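Local coordinates for protein Rho-class glutathione S-transferase (Laternula elliptica, PDB 3QAV) that probably conjugates glutathione to electrophilic compounds, as a glutathione-binding member of the glutathione S-transferase superfamily, at residues L70-R75 / T80-D85; L42-E47 / A93-L98; T130-F135 / H159-H164. All coordinates share one frame; numbering follows the deposited sequence.

From the N terminus, helix 36-47 supplies the first half of interaction 2, which closes only when helix 91-101 packs beside it. Interaction 1 is nested inside that long loop: a short turn brings strand 80-83 back against the end of helix 67-72. The two touch through Phe81, which packs on Ile94, Tyr97 and Leu98, and through a probable hydrogen bond between Asp83 and Tyr97. Interaction 3 follows in series and ties two stretches of the helical C-terminal domain, its nearest atoms about 17 Å from those of interaction 1 within the chain. Across the dimer the segments do meet: Arg75 of one subunit, on 70-75, forms a salt bridge with Glu161 of the second subunit.

Interaction 1 (L70-R75 / T80-D85); sequences LELNPR and TFTDGD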
ATOM      1  N   LEU A  70     -18.418 -11.315   6.029  1.00 37.41           N
ATOM      2  CA  LEU A  70     -17.431 -12.388   6.074  1.00 38.63           C
ATOM      3  C   LEU A  70     -17.532 -13.342   4.891  1.00 38.14           C
ATOM      4  O   LEU A  70     -16.514 -13.785   4.368  1.00 38.26           O
ATOM      5  CB  LEU A  70     -17.542 -13.157   7.392  1.00 39.21           C
ATOM      6  CG  LEU A  70     -17.170 -12.325   8.632  1.00 41.23           C
ATOM      7  CD1 LEU A  70     -17.527 -13.093   9.886  1.00 41.65           C
ATOM      8  CD2 LEU A  70     -15.679 -11.980   8.611  1.00 39.21           C
ATOM      9  N   GLU A  71     -18.748 -13.650   4.453  1.00 38.87           N
ATOM     10  CA  GLU A  71     -18.909 -14.546   3.308  1.00 42.24           C
ATOM     11  C   GLU A  71     -18.122 -14.005   2.121  1.00 42.04           C
ATOM     12  O   GLU A  71     -17.456 -14.755   1.410  1.00 42.32           O
ATOM     13  CB  GLU A  71     -20.380 -14.668   2.916  1.00 44.49           C
ATOM     14  CG  GLU A  71     -20.976 -16.043   3.142  1.00 49.26           C
ATOM     15  CD  GLU A  71     -22.405 -16.144   2.631  1.00 53.97           C
ATOM     16  OE1 GLU A  71     -23.224 -15.267   2.985  1.00 56.32           O
ATOM     17  OE2 GLU A  71     -22.712 -17.098   1.881  1.00 55.70           O
ATOM     18  N   LEU A  72     -18.204 -12.692   1.925  1.00 40.94           N
ATOM     19  CA  LEU A  72     -17.513 -12.011   0.833  1.00 40.13           C
ATOM     20  C   LEU A  72     -16.078 -11.627   1.169  1.00 38.69           C
ATOM     21  O   LEU A  72     -15.209 -11.621   0.298  1.00 38.71           O
ATOM     22  CB  LEU A  72     -18.273 -10.737   0.454  1.00 39.06           C
ATOM     23  CG  LEU A  72     -19.464 -10.839  -0.498  1.00 40.63           C
ATOM     24  CD1 LEU A  72     -20.285 -12.057  -0.166  1.00 43.98           C
ATOM     25  CD2 LEU A  72     -20.301  -9.561  -0.405  1.00 38.47           C
ATOM     26  N   ASN A  73     -15.834 -11.305   2.436  1.00 38.24           N
ATOM     27  CA  ASN A  73     -14.512 -10.869   2.873  1.00 36.37           C
ATOM     28  C   ASN A  73     -14.145 -11.497   4.211  1.00 36.27           C
ATOM     29  O   ASN A  73     -14.548 -11.008   5.268  1.00 34.48           O
ATOM     30  CB  ASN A  73     -14.518  -9.340   2.997  1.00 37.15           C
ATOM     31  CG  ASN A  73     -13.142  -8.760   3.252  1.00 39.43           C
ATOM     32  OD1 ASN A  73     -12.980  -7.538   3.326  1.00 39.39           O
ATOM     33  ND2 ASN A  73     -12.141  -9.627   3.387  1.00 35.58           N
ATOM     34  N   PRO A  74     -13.364 -12.586   4.184  1.00 35.90           N
ATOM     35  CA  PRO A  74     -12.954 -13.270   5.416  1.00 35.36           C
ATOM     36  C   PRO A  74     -12.174 -12.415   6.423  1.00 36.36           C
ATOM     37  O   PRO A  74     -11.927 -12.846   7.549  1.00 37.76           O
ATOM     38  CB  PRO A  74     -12.158 -14.472   4.898  1.00 36.45           C
ATOM     39  CG  PRO A  74     -11.670 -14.028   3.550  1.00 37.39           C
ATOM     40  CD  PRO A  74     -12.853 -13.287   2.994  1.00 37.02           C
ATOM     41  N   ARG A  75     -11.783 -11.206   6.034  1.00 34.17           N
ATOM     42  CA  ARG A  75     -11.064 -10.340   6.962  1.00 33.07           C
ATOM     43  C   ARG A  75     -12.061  -9.479   7.741  1.00 31.54           C
ATOM     44  O   ARG A  75     -11.691  -8.754   8.664  1.00 30.69           O
ATOM     45  CB  ARG A  75     -10.077  -9.440   6.209  1.00 33.15           C
ATOM     46  CG  ARG A  75      -8.877 -10.176   5.605  1.00 31.72           C
ATOM     47  CD  ARG A  75      -8.020  -9.224   4.757  1.00 33.74           C
ATOM     48  NE  ARG A  75      -6.833  -9.872   4.211  1.00 32.30           N
ATOM     49  CZ  ARG A  75      -5.739 -10.152   4.914  1.00 34.09           C
ATOM     50  NH1 ARG A  75      -4.702 -10.752   4.333  1.00 32.72           N
ATOM     51  NH2 ARG A  75      -5.666  -9.818   6.193  1.00 32.66           N
ATOM     52  N   THR A  80     -16.107  -3.794   0.954  1.00 29.41           N
ATOM     53  CA  THR A  80     -16.252  -5.117   0.373  1.00 30.33           C
ATOM     54  C   THR A  80     -17.068  -4.744  -0.857  1.00 31.15           C
ATOM     55  O   THR A  80     -18.032  -3.987  -0.766  1.00 30.78           O
ATOM     56  CB  THR A  80     -17.026  -6.077   1.285  1.00 30.42           C
ATOM     57  OG1 THR A  80     -16.224  -6.380   2.431  1.00 29.08           O
ATOM     58  CG2 THR A  80     -17.339  -7.372   0.546  1.00 29.34           C
ATOM     59  N   PHE A  81     -16.675  -5.270  -2.004  1.00 31.53           N
ATOM     60  CA  PHE A  81     -17.319  -4.898  -3.249  1.00 32.04           C
ATOM     61  C   PHE A  81     -17.622  -6.077  -4.158  1.00 32.19           C
ATOM     62  O   PHE A  81     -16.834  -7.013  -4.244  1.00 31.95           O
ATOM     63  CB  PHE A  81     -16.376  -3.913  -3.958  1.00 31.80           C
ATOM     64  CG  PHE A  81     -16.761  -3.571  -5.370  1.00 31.17           C
ATOM     65  CD1 PHE A  81     -17.427  -2.386  -5.655  1.00 32.29           C
ATOM     66  CD2 PHE A  81     -16.390  -4.397  -6.424  1.00 31.25           C
ATOM     67  CE1 PHE A  81     -17.714  -2.022  -6.970  1.00 32.91           C
ATOM     68  CE2 PHE A  81     -16.672  -4.043  -7.739  1.00 32.53           C
ATOM     69  CZ  PHE A  81     -17.334  -2.855  -8.013  1.00 31.59           C
ATOM     70  N   THR A  82     -18.772  -6.022  -4.825  1.00 33.01           N
ATOM     71  CA  THR A  82     -19.156  -7.049  -5.787  1.00 34.81           C
ATOM     72  C   THR A  82     -19.650  -6.358  -7.058  1.00 36.39           C
ATOM     73  O   THR A  82     -20.115  -5.213  -7.027  1.00 34.77           O
ATOM     74  CB  THR A  82     -20.290  -7.959  -5.280  1.00 34.28           C
ATOM     75  OG1 THR A  82     -21.512  -7.213  -5.216  1.00 37.09           O
ATOM     76  CG2 THR A  82     -19.953  -8.523  -3.909  1.00 33.74           C
ATOM     77  N   ASP A  83     -19.534  -7.058  -8.176  1.00 38.15           N
ATOM     78  CA  ASP A  83     -19.979  -6.545  -9.464  1.00 41.53           C
ATOM     79  C   ASP A  83     -20.301  -7.772 -10.304  1.00 43.93           C
ATOM     80  O   ASP A  83     -19.439  -8.312 -11.003  1.00 44.82           O
ATOM     81  CB  ASP A  83     -18.877  -5.722 -10.137  1.00 39.16           C
ATOM     82  CG  ASP A  83     -19.367  -5.008 -11.383  1.00 38.83           C
ATOM     83  OD1 ASP A  83     -18.538  -4.397 -12.088  1.00 36.38           O
ATOM     84  OD2 ASP A  83     -20.583  -5.055 -11.656  1.00 38.07           O
ATOM     85  N   GLY A  84     -21.551  -8.211 -10.221  1.00 45.98           N
ATOM     86  CA  GLY A  84     -21.946  -9.396 -10.945  1.00 47.75           C
ATOM     87  C   GLY A  84     -21.374 -10.554 -10.158  1.00 50.41           C
ATOM     88  O   GLY A  84     -21.704 -10.733  -8.988  1.00 50.87           O
ATOM     89  N   ASP A  85     -20.498 -11.329 -10.786  1.00 52.47           N
ATOM     90  CA  ASP A  85     -19.889 -12.468 -10.113  1.00 53.63           C
ATOM     91  C   ASP A  85     -18.536 -12.080  -9.543  1.00 51.97           C
ATOM     92  O   ASP A  85     -17.977 -12.781  -8.702  1.00 53.35           O
ATOM     93  CB  ASP A  85     -19.733 -13.631 -11.091  1.00 57.00           C
ATOM     94  CG  ASP A  85     -21.063 -14.105 -11.638  1.00 60.46           C
ATOM     95  OD1 ASP A  85     -21.943 -14.462 -10.824  1.00 63.18           O
ATOM     96  OD2 ASP A  85     -21.228 -14.118 -12.879  1.00 61.66           O
TER
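Leu72 packs against two threonines of strand 80-83, and this apolar contact carries most of the meeting. Leu72 CB presses on the methyl CG2 of Thr80 at 3.5 Å, tighter than usual for two carbons. Leu72 CD2 reaches further along the strand to CG2 of Thr82, 3.7 Å away, and also lies 3.8 Å from CG2 of Thr80. The leucine runs at about a right angle to both threonine side chains, with CD2 near both methyls. Thr82 can offer its methyl because CG2 stands anti to its own carbonyl carbon (chi1 70°, measured to OG1). An alanine at Leu72 would keep the CB contact but would probably open a gap beside the methyls of Thr80 and Thr82, leaving Thr82 without its contact from helix 67-72.

Asn73 CB lies 3.5 Å from Thr80 OG1, a van der Waals contact; the hydroxyl's weak hydrogen bond is with Gln77 O. Some backbone groups bond outside the pair: Leu72 O accepts a hydrogen bond from Asn89 ND2, and Thr80 and Thr82 join strand 28-31. Phe81 points away, and its ring packs on helix 91-101. A helix laid on one face of the sheet just before the strand that follows the glutathione-binding Gln77 and Val78 is characteristic of the thioredoxin-like N-terminal domain of glutathione S-transferases.

Interaction 2 (L42-E47 / A93-L98); sequences LLVLQE and AICMYL
Cys95 is the first residue along 93-98 to meet helix 36-47, its SG lying 3.5 Å from the methyl CG2 of Val44. Cys95 CB stays close to Val44 CG2 as well, at 4.1 Å, and here the two backbones also come nearest, the CA atoms of Val44 and Cys95 being 6.5 Å apart. Met183 of helix 183-197 touches both residues, so the C-terminal domain packs over this seam. The short helical segments run nearly parallel, 15° apart with axes 9.9 Å from each other, as do the two helices that share one face of the sheet in the thioredoxin-like domain of glutathione S-transferases. One turn beyond Cys95, Leu98 takes up the other branch of Val44: CG1, placed anti to the backbone N (chi1 171°), approaches Leu98 CD1 to 3.6 Å. The valine therefore divides its methyls between residues one turn apart on the facing helix. Leu98 CD1 is shared, since it also meets Leu45 CD2 at 3.8 Å, the leucine chains crossing at a slant. The other methyl, Leu98 CD2, lies 4.0 Å from Leu45 CD2 and packs on Phe81 of the central sheet.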
ATOM      1  N   LEU A  42     -15.942   5.146  -3.388  1.00 24.70           N
ATOM      2  CA  LEU A  42     -17.111   5.953  -3.730  1.00 25.05           C
ATOM      3  C   LEU A  42     -16.749   7.053  -4.724  1.00 25.73           C
ATOM      4  O   LEU A  42     -17.533   7.368  -5.625  1.00 26.30           O
ATOM      5  CB  LEU A  42     -17.719   6.571  -2.471  1.00 27.69           C
ATOM      6  CG  LEU A  42     -18.208   5.589  -1.390  1.00 28.63           C
ATOM      7  CD1 LEU A  42     -18.785   6.373  -0.212  1.00 29.37           C
ATOM      8  CD2 LEU A  42     -19.258   4.649  -1.977  1.00 29.04           C
ATOM      9  N   LEU A  43     -15.564   7.636  -4.555  1.00 24.14           N
ATOM     10  CA  LEU A  43     -15.109   8.702  -5.439  1.00 24.15           C
ATOM     11  C   LEU A  43     -14.904   8.195  -6.856  1.00 23.32           C
ATOM     12  O   LEU A  43     -15.285   8.855  -7.815  1.00 23.89           O
ATOM     13  CB  LEU A  43     -13.807   9.318  -4.914  1.00 25.21           C
ATOM     14  CG  LEU A  43     -13.953  10.326  -3.773  1.00 26.98           C
ATOM     15  CD1 LEU A  43     -12.592  10.900  -3.426  1.00 27.51           C
ATOM     16  CD2 LEU A  43     -14.892  11.447  -4.203  1.00 28.28           C
ATOM     17  N   VAL A  44     -14.285   7.030  -6.994  1.00 22.52           N
ATOM     18  CA  VAL A  44     -14.067   6.460  -8.322  1.00 23.13           C
ATOM     19  C   VAL A  44     -15.411   6.204  -9.007  1.00 24.39           C
ATOM     20  O   VAL A  44     -15.593   6.546 -10.168  1.00 26.97           O
ATOM     21  CB  VAL A  44     -13.297   5.124  -8.247  1.00 22.13           C
ATOM     22  CG1 VAL A  44     -13.283   4.450  -9.620  1.00 21.99           C
ATOM     23  CG2 VAL A  44     -11.887   5.370  -7.772  1.00 17.69           C
ATOM     24  N   LEU A  45     -16.347   5.597  -8.281  1.00 24.08           N
ATOM     25  CA  LEU A  45     -17.667   5.309  -8.831  1.00 25.66           C
ATOM     26  C   LEU A  45     -18.393   6.587  -9.261  1.00 26.13           C
ATOM     27  O   LEU A  45     -18.950   6.651 -10.352  1.00 24.40           O
ATOM     28  CB  LEU A  45     -18.523   4.560  -7.800  1.00 24.09           C
ATOM     29  CG  LEU A  45     -18.158   3.103  -7.493  1.00 25.69           C
ATOM     30  CD1 LEU A  45     -18.879   2.660  -6.214  1.00 25.51           C
ATOM     31  CD2 LEU A  45     -18.532   2.211  -8.675  1.00 21.30           C
ATOM     32  N   GLN A  46     -18.381   7.597  -8.392  1.00 26.26           N
ATOM     33  CA  GLN A  46     -19.035   8.868  -8.675  1.00 27.81           C
ATOM     34  C   GLN A  46     -18.369   9.587  -9.848  1.00 29.59           C
ATOM     35  O   GLN A  46     -19.043  10.033 -10.773  1.00 32.79           O
ATOM     36  CB  GLN A  46     -18.990   9.772  -7.443  1.00 28.76           C
ATOM     37  CG  GLN A  46     -19.852   9.326  -6.261  1.00 31.53           C
ATOM     38  CD  GLN A  46     -21.339   9.544  -6.487  1.00 32.77           C
ATOM     39  OE1 GLN A  46     -21.751  10.566  -7.033  1.00 33.95           O
ATOM     40  NE2 GLN A  46     -22.151   8.591  -6.045  1.00 32.88           N
ATOM     41  N   GLU A  47     -17.045   9.702  -9.807  1.00 29.68           N
ATOM     42  CA  GLU A  47     -16.318  10.383 -10.874  1.00 32.02           C
ATOM     43  C   GLU A  47     -16.579   9.745 -12.233  1.00 33.87           C
ATOM     44  O   GLU A  47     -16.765  10.443 -13.230  1.00 35.10           O
ATOM     45  CB  GLU A  47     -14.817  10.370 -10.580  1.00 30.64           C
ATOM     46  CG  GLU A  47     -14.407  11.310  -9.463  1.00 31.26           C
ATOM     47  CD  GLU A  47     -14.428  12.764  -9.895  1.00 30.61           C
ATOM     48  OE1 GLU A  47     -14.419  13.647  -9.016  1.00 31.50           O
ATOM     49  OE2 GLU A  47     -14.443  13.023 -11.117  1.00 32.82           O
ATOM     50  N   ALA A  93      -7.417  -2.370  -5.137  1.00 21.43           N
ATOM     51  CA  ALA A  93      -7.773  -3.343  -6.155  1.00 20.77           C
ATOM     52  C   ALA A  93      -9.128  -2.997  -6.753  1.00 20.47           C
ATOM     53  O   ALA A  93      -9.334  -3.144  -7.952  1.00 20.99           O
ATOM     54  CB  ALA A  93      -7.812  -4.744  -5.556  1.00 21.01           C
ATOM     55  N   ILE A  94     -10.057  -2.551  -5.911  1.00 19.50           N
ATOM     56  CA  ILE A  94     -11.382  -2.184  -6.380  1.00 21.48           C
ATOM     57  C   ILE A  94     -11.264  -1.026  -7.380  1.00 22.55           C
ATOM     58  O   ILE A  94     -11.861  -1.054  -8.462  1.00 22.04           O
ATOM     59  CB  ILE A  94     -12.285  -1.757  -5.199  1.00 22.45           C
ATOM     60  CG1 ILE A  94     -12.623  -2.977  -4.326  1.00 22.84           C
ATOM     61  CG2 ILE A  94     -13.546  -1.104  -5.724  1.00 20.79           C
ATOM     62  CD1 ILE A  94     -13.289  -2.623  -3.020  1.00 22.51           C
ATOM     63  N   CYS A  95     -10.493  -0.011  -7.005  1.00 23.70           N
ATOM     64  CA  CYS A  95     -10.282   1.154  -7.861  1.00 23.31           C
ATOM     65  C   CYS A  95      -9.666   0.762  -9.193  1.00 22.88           C
ATOM     66  O   CYS A  95     -10.105   1.232 -10.233  1.00 22.84           O
ATOM     67  CB  CYS A  95      -9.393   2.182  -7.155  1.00 21.65           C
ATOM     68  SG  CYS A  95     -10.244   2.994  -5.772  1.00 24.79           S
ATOM     69  N   MET A  96      -8.662  -0.108  -9.160  1.00 22.99           N
ATOM     70  CA  MET A  96      -8.012  -0.550 -10.386  1.00 24.12           C
ATOM     71  C   MET A  96      -8.983  -1.331 -11.265  1.00 24.74           C
ATOM     72  O   MET A  96      -8.996  -1.161 -12.483  1.00 24.46           O
ATOM     73  CB  MET A  96      -6.781  -1.401 -10.068  1.00 23.38           C
ATOM     74  CG  MET A  96      -5.592  -0.588  -9.547  1.00 27.08           C
ATOM     75  SD  MET A  96      -5.234   0.862 -10.595  1.00 31.45           S
ATOM     76  CE  MET A  96      -4.465   0.077 -12.000  1.00 27.90           C
ATOM     77  N   TYR A  97      -9.798  -2.181 -10.647  1.00 22.63           N
ATOM     78  CA  TYR A  97     -10.786  -2.964 -11.392  1.00 23.78           C
ATOM     79  C   TYR A  97     -11.807  -2.067 -12.081  1.00 25.12           C
ATOM     80  O   TYR A  97     -12.177  -2.307 -13.232  1.00 23.20           O
ATOM     81  CB  TYR A  97     -11.532  -3.914 -10.458  1.00 24.01           C
ATOM     82  CG  TYR A  97     -12.829  -4.428 -11.032  1.00 26.09           C
ATOM     83  CD1 TYR A  97     -12.843  -5.417 -12.019  1.00 25.33           C
ATOM     84  CD2 TYR A  97     -14.051  -3.898 -10.612  1.00 27.54           C
ATOM     85  CE1 TYR A  97     -14.043  -5.862 -12.574  1.00 27.50           C
ATOM     86  CE2 TYR A  97     -15.255  -4.333 -11.158  1.00 28.42           C
ATOM     87  CZ  TYR A  97     -15.245  -5.312 -12.136  1.00 28.54           C
ATOM     88  OH  TYR A  97     -16.443  -5.738 -12.661  1.00 31.18           O
ATOM     89  N   LEU A  98     -12.270  -1.045 -11.365  1.00 24.02           N
ATOM     90  CA  LEU A  98     -13.261  -0.116 -11.902  1.00 26.45           C
ATOM     91  C   LEU A  98     -12.706   0.683 -13.082  1.00 27.90           C
ATOM     92  O   LEU A  98     -13.417   0.935 -14.060  1.00 30.18           O
ATOM     93  CB  LEU A  98     -13.736   0.851 -10.812  1.00 24.37           C
ATOM     94  CG  LEU A  98     -14.529   0.268  -9.638  1.00 26.73           C
ATOM     95  CD1 LEU A  98     -14.859   1.396  -8.674  1.00 24.64           C
ATOM     96  CD2 LEU A  98     -15.816  -0.417 -10.129  1.00 22.44           C
TER

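Interaction 3 (T130-F135 / H159-H164); sequences TNVMEF and HVELGH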
ATOM      1  N   THR A 130       1.222   6.689   7.722  1.00 42.80           N
ATOM      2  CA  THR A 130       2.303   6.389   8.643  1.00 44.55           C
ATOM      3  C   THR A 130       2.949   7.595   9.318  1.00 45.28           C
ATOM      4  O   THR A 130       3.095   7.618  10.538  1.00 45.63           O
ATOM      5  CB  THR A 130       3.400   5.583   7.939  1.00 44.35           C
ATOM      6  OG1 THR A 130       3.951   6.362   6.873  1.00 48.59           O
ATOM      7  CG2 THR A 130       2.824   4.296   7.372  1.00 42.41           C
ATOM      8  N   ASN A 131       3.330   8.600   8.538  1.00 45.52           N
ATOM      9  CA  ASN A 131       3.996   9.764   9.110  1.00 45.88           C
ATOM     10  C   ASN A 131       3.091  10.821   9.732  1.00 47.23           C
ATOM     11  O   ASN A 131       3.505  11.524  10.650  1.00 48.74           O
ATOM     12  CB  ASN A 131       4.906  10.412   8.066  1.00 44.21           C
ATOM     13  CG  ASN A 131       5.914   9.434   7.494  1.00 43.76           C
ATOM     14  OD1 ASN A 131       6.424   8.569   8.206  1.00 43.58           O
ATOM     15  ND2 ASN A 131       6.212   9.568   6.203  1.00 43.62           N
ATOM     16  N   VAL A 132       1.860  10.942   9.249  1.00 47.53           N
ATOM     17  CA  VAL A 132       0.962  11.941   9.811  1.00 48.39           C
ATOM     18  C   VAL A 132      -0.035  11.381  10.818  1.00 50.11           C
ATOM     19  O   VAL A 132      -0.151  11.899  11.926  1.00 50.37           O
ATOM     20  CB  VAL A 132       0.171  12.680   8.718  1.00 46.61           C
ATOM     21  CG1 VAL A 132      -0.709  13.735   9.349  1.00 47.39           C
ATOM     22  CG2 VAL A 132       1.120  13.323   7.733  1.00 46.85           C
ATOM     23  N   MET A 133      -0.753  10.326  10.447  1.00 53.20           N
ATOM     24  CA  MET A 133      -1.745   9.758  11.354  1.00 57.13           C
ATOM     25  C   MET A 133      -1.155   9.156  12.626  1.00 59.52           C
ATOM     26  O   MET A 133      -1.876   8.930  13.598  1.00 60.15           O
ATOM     27  CB  MET A 133      -2.603   8.716  10.630  1.00 57.11           C
ATOM     28  CG  MET A 133      -3.348   9.265   9.416  1.00 58.27           C
ATOM     29  SD  MET A 133      -4.036  10.926   9.656  1.00 58.31           S
ATOM     30  CE  MET A 133      -5.456  10.574  10.732  1.00 58.14           C
ATOM     31  N   GLU A 134       0.150   8.904  12.627  1.00 62.48           N
ATOM     32  CA  GLU A 134       0.813   8.345  13.802  1.00 64.82           C
ATOM     33  C   GLU A 134       0.823   9.371  14.932  1.00 65.06           C
ATOM     34  O   GLU A 134       0.885   9.016  16.109  1.00 64.84           O
ATOM     35  CB  GLU A 134       2.249   7.933  13.464  1.00 66.64           C
ATOM     36  CG  GLU A 134       2.462   6.425  13.357  1.00 70.85           C
ATOM     37  CD  GLU A 134       2.435   5.729  14.711  1.00 73.56           C
ATOM     38  OE1 GLU A 134       3.344   5.987  15.533  1.00 73.45           O
ATOM     39  OE2 GLU A 134       1.507   4.925  14.955  1.00 74.53           O
ATOM     40  N   PHE A 135       0.762  10.646  14.563  1.00 65.16           N
ATOM     41  CA  PHE A 135       0.748  11.733  15.538  1.00 66.07           C
ATOM     42  C   PHE A 135      -0.609  11.706  16.232  1.00 67.32           C
ATOM     43  O   PHE A 135      -0.735  12.074  17.400  1.00 67.54           O
ATOM     44  CB  PHE A 135       0.969  13.072  14.822  1.00 64.94           C
ATOM     45  CG  PHE A 135       1.015  14.267  15.741  1.00 63.21           C
ATOM     46  CD1 PHE A 135      -0.040  15.175  15.776  1.00 62.66           C
ATOM     47  CD2 PHE A 135       2.126  14.504  16.545  1.00 62.83           C
ATOM     48  CE1 PHE A 135       0.011  16.302  16.592  1.00 61.94           C
ATOM     49  CE2 PHE A 135       2.187  15.627  17.367  1.00 61.54           C
ATOM     50  CZ  PHE A 135       1.128  16.529  17.388  1.00 61.80           C
ATOM     51  N   HIS A 159       5.213  17.121   9.773  1.00 38.74           N
ATOM     52  CA  HIS A 159       5.474  18.338   9.020  1.00 37.36           C
ATOM     53  C   HIS A 159       6.332  18.053   7.795  1.00 35.66           C
ATOM     54  O   HIS A 159       6.128  18.649   6.736  1.00 34.64           O
ATOM     55  CB  HIS A 159       6.151  19.380   9.916  1.00 40.32           C
ATOM     56  CG  HIS A 159       5.221  20.027  10.898  1.00 43.34           C
ATOM     57  ND1 HIS A 159       5.659  20.848  11.912  1.00 45.95           N
ATOM     58  CD2 HIS A 159       3.871  19.994  11.001  1.00 45.92           C
ATOM     59  CE1 HIS A 159       4.622  21.297  12.598  1.00 46.27           C
ATOM     60  NE2 HIS A 159       3.524  20.794  12.064  1.00 45.60           N
ATOM     61  N   VAL A 160       7.287  17.138   7.932  1.00 34.21           N
ATOM     62  CA  VAL A 160       8.149  16.787   6.806  1.00 33.73           C
ATOM     63  C   VAL A 160       7.327  16.132   5.698  1.00 31.82           C
ATOM     64  O   VAL A 160       7.423  16.507   4.528  1.00 32.08           O
ATOM     65  CB  VAL A 160       9.269  15.820   7.232  1.00 35.05           C
ATOM     66  CG1 VAL A 160      10.038  15.337   6.008  1.00 32.67           C
ATOM     67  CG2 VAL A 160      10.210  16.525   8.197  1.00 35.75           C
ATOM     68  N   GLU A 161       6.512  15.156   6.072  1.00 30.12           N
ATOM     69  CA  GLU A 161       5.666  14.466   5.110  1.00 28.13           C
ATOM     70  C   GLU A 161       4.786  15.451   4.337  1.00 29.48           C
ATOM     71  O   GLU A 161       4.751  15.433   3.104  1.00 30.59           O
ATOM     72  CB  GLU A 161       4.794  13.451   5.835  1.00 27.93           C
ATOM     73  CG  GLU A 161       3.853  12.666   4.939  1.00 31.04           C
ATOM     74  CD  GLU A 161       4.569  11.850   3.871  1.00 30.55           C
ATOM     75  OE1 GLU A 161       5.608  11.222   4.176  1.00 28.88           O
ATOM     76  OE2 GLU A 161       4.074  11.826   2.725  1.00 29.37           O
ATOM     77  N   LEU A 162       4.074  16.309   5.063  1.00 28.49           N
ATOM     78  CA  LEU A 162       3.195  17.290   4.434  1.00 31.19           C
ATOM     79  C   LEU A 162       3.955  18.213   3.486  1.00 30.03           C
ATOM     80  O   LEU A 162       3.404  18.676   2.489  1.00 28.84           O
ATOM     81  CB  LEU A 162       2.468  18.119   5.507  1.00 33.45           C
ATOM     82  CG  LEU A 162       1.093  17.635   5.987  1.00 35.78           C
ATOM     83  CD1 LEU A 162       1.064  16.120   6.090  1.00 37.82           C
ATOM     84  CD2 LEU A 162       0.769  18.276   7.329  1.00 36.13           C
ATOM     85  N   GLY A 163       5.222  18.471   3.802  1.00 32.00           N
ATOM     86  CA  GLY A 163       6.036  19.336   2.964  1.00 30.61           C
ATOM     87  C   GLY A 163       6.128  18.806   1.545  1.00 31.24           C
ATOM     88  O   GLY A 163       6.052  19.565   0.580  1.00 32.45           O
ATOM     89  N   HIS A 164       6.274  17.491   1.418  1.00 30.65           N
ATOM     90  CA  HIS A 164       6.370  16.856   0.110  1.00 27.24           C
ATOM     91  C   HIS A 164       5.156  17.176  -0.740  1.00 27.47           C
ATOM     92  O   HIS A 164       5.282  17.632  -1.876  1.00 28.49           O
ATOM     93  CB  HIS A 164       6.493  15.344   0.269  1.00 27.59           C
ATOM     94  CG  HIS A 164       7.797  14.903   0.855  1.00 27.43           C
ATOM     95  ND1 HIS A 164       7.876  14.043   1.930  1.00 30.26           N
ATOM     96  CD2 HIS A 164       9.074  15.170   0.494  1.00 28.50           C
ATOM     97  CE1 HIS A 164       9.144  13.798   2.204  1.00 30.03           C
ATOM     98  NE2 HIS A 164       9.892  14.470   1.347  1.00 29.61           N
TER
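The carboxylate of Glu161 is gripped at both oxygens, with Asn131 holding OE1. Asn131 ND2 donates a hydrogen bond of 2.7 Å to Glu161 OE1, with an N-H...O angle of 151°. The acceptor lies almost in the plane of the asparagine amide, but the nitrogen comes to OE1 on its anti side and 34° out of the carboxylate plane. OE2 is engaged separately, by a hydrogen bond with Trp165 NE1 and a salt bridge with NH1 of Arg75 of the second subunit. With partners at both oxygens, the buried group is probably held firmly against rotation, and the arginine would favour its charged form.

The aliphatic part of Glu161 takes part as well. It leaves its helix with CG anti to the backbone N and then bends at chi2 (60°), which turns the acid end toward Asn131. Beside the polar bond Asn131 CB packs 3.8 Å from Glu161 CB, and Val132 CG2 rests 4.0 Å from Glu161 CG.

Val132 CG2 also meets Leu162 CD1, the two side chains crossing at about a right angle. The pair is modelled at a spacing too close for relaxed methyls, so the exact distance is doubtful while the apolar contact stands. Leu162 continues onto Tyr206.

The contact joins the region where helix 126-131 passes into helix 133-141 to the long helix 148-172. Such helix packing belongs to the all-helical C-terminal domain of glutathione S-transferases, and here Glu161 extends it to the dimer interface, where the N-terminal domain of the partner subunit docks.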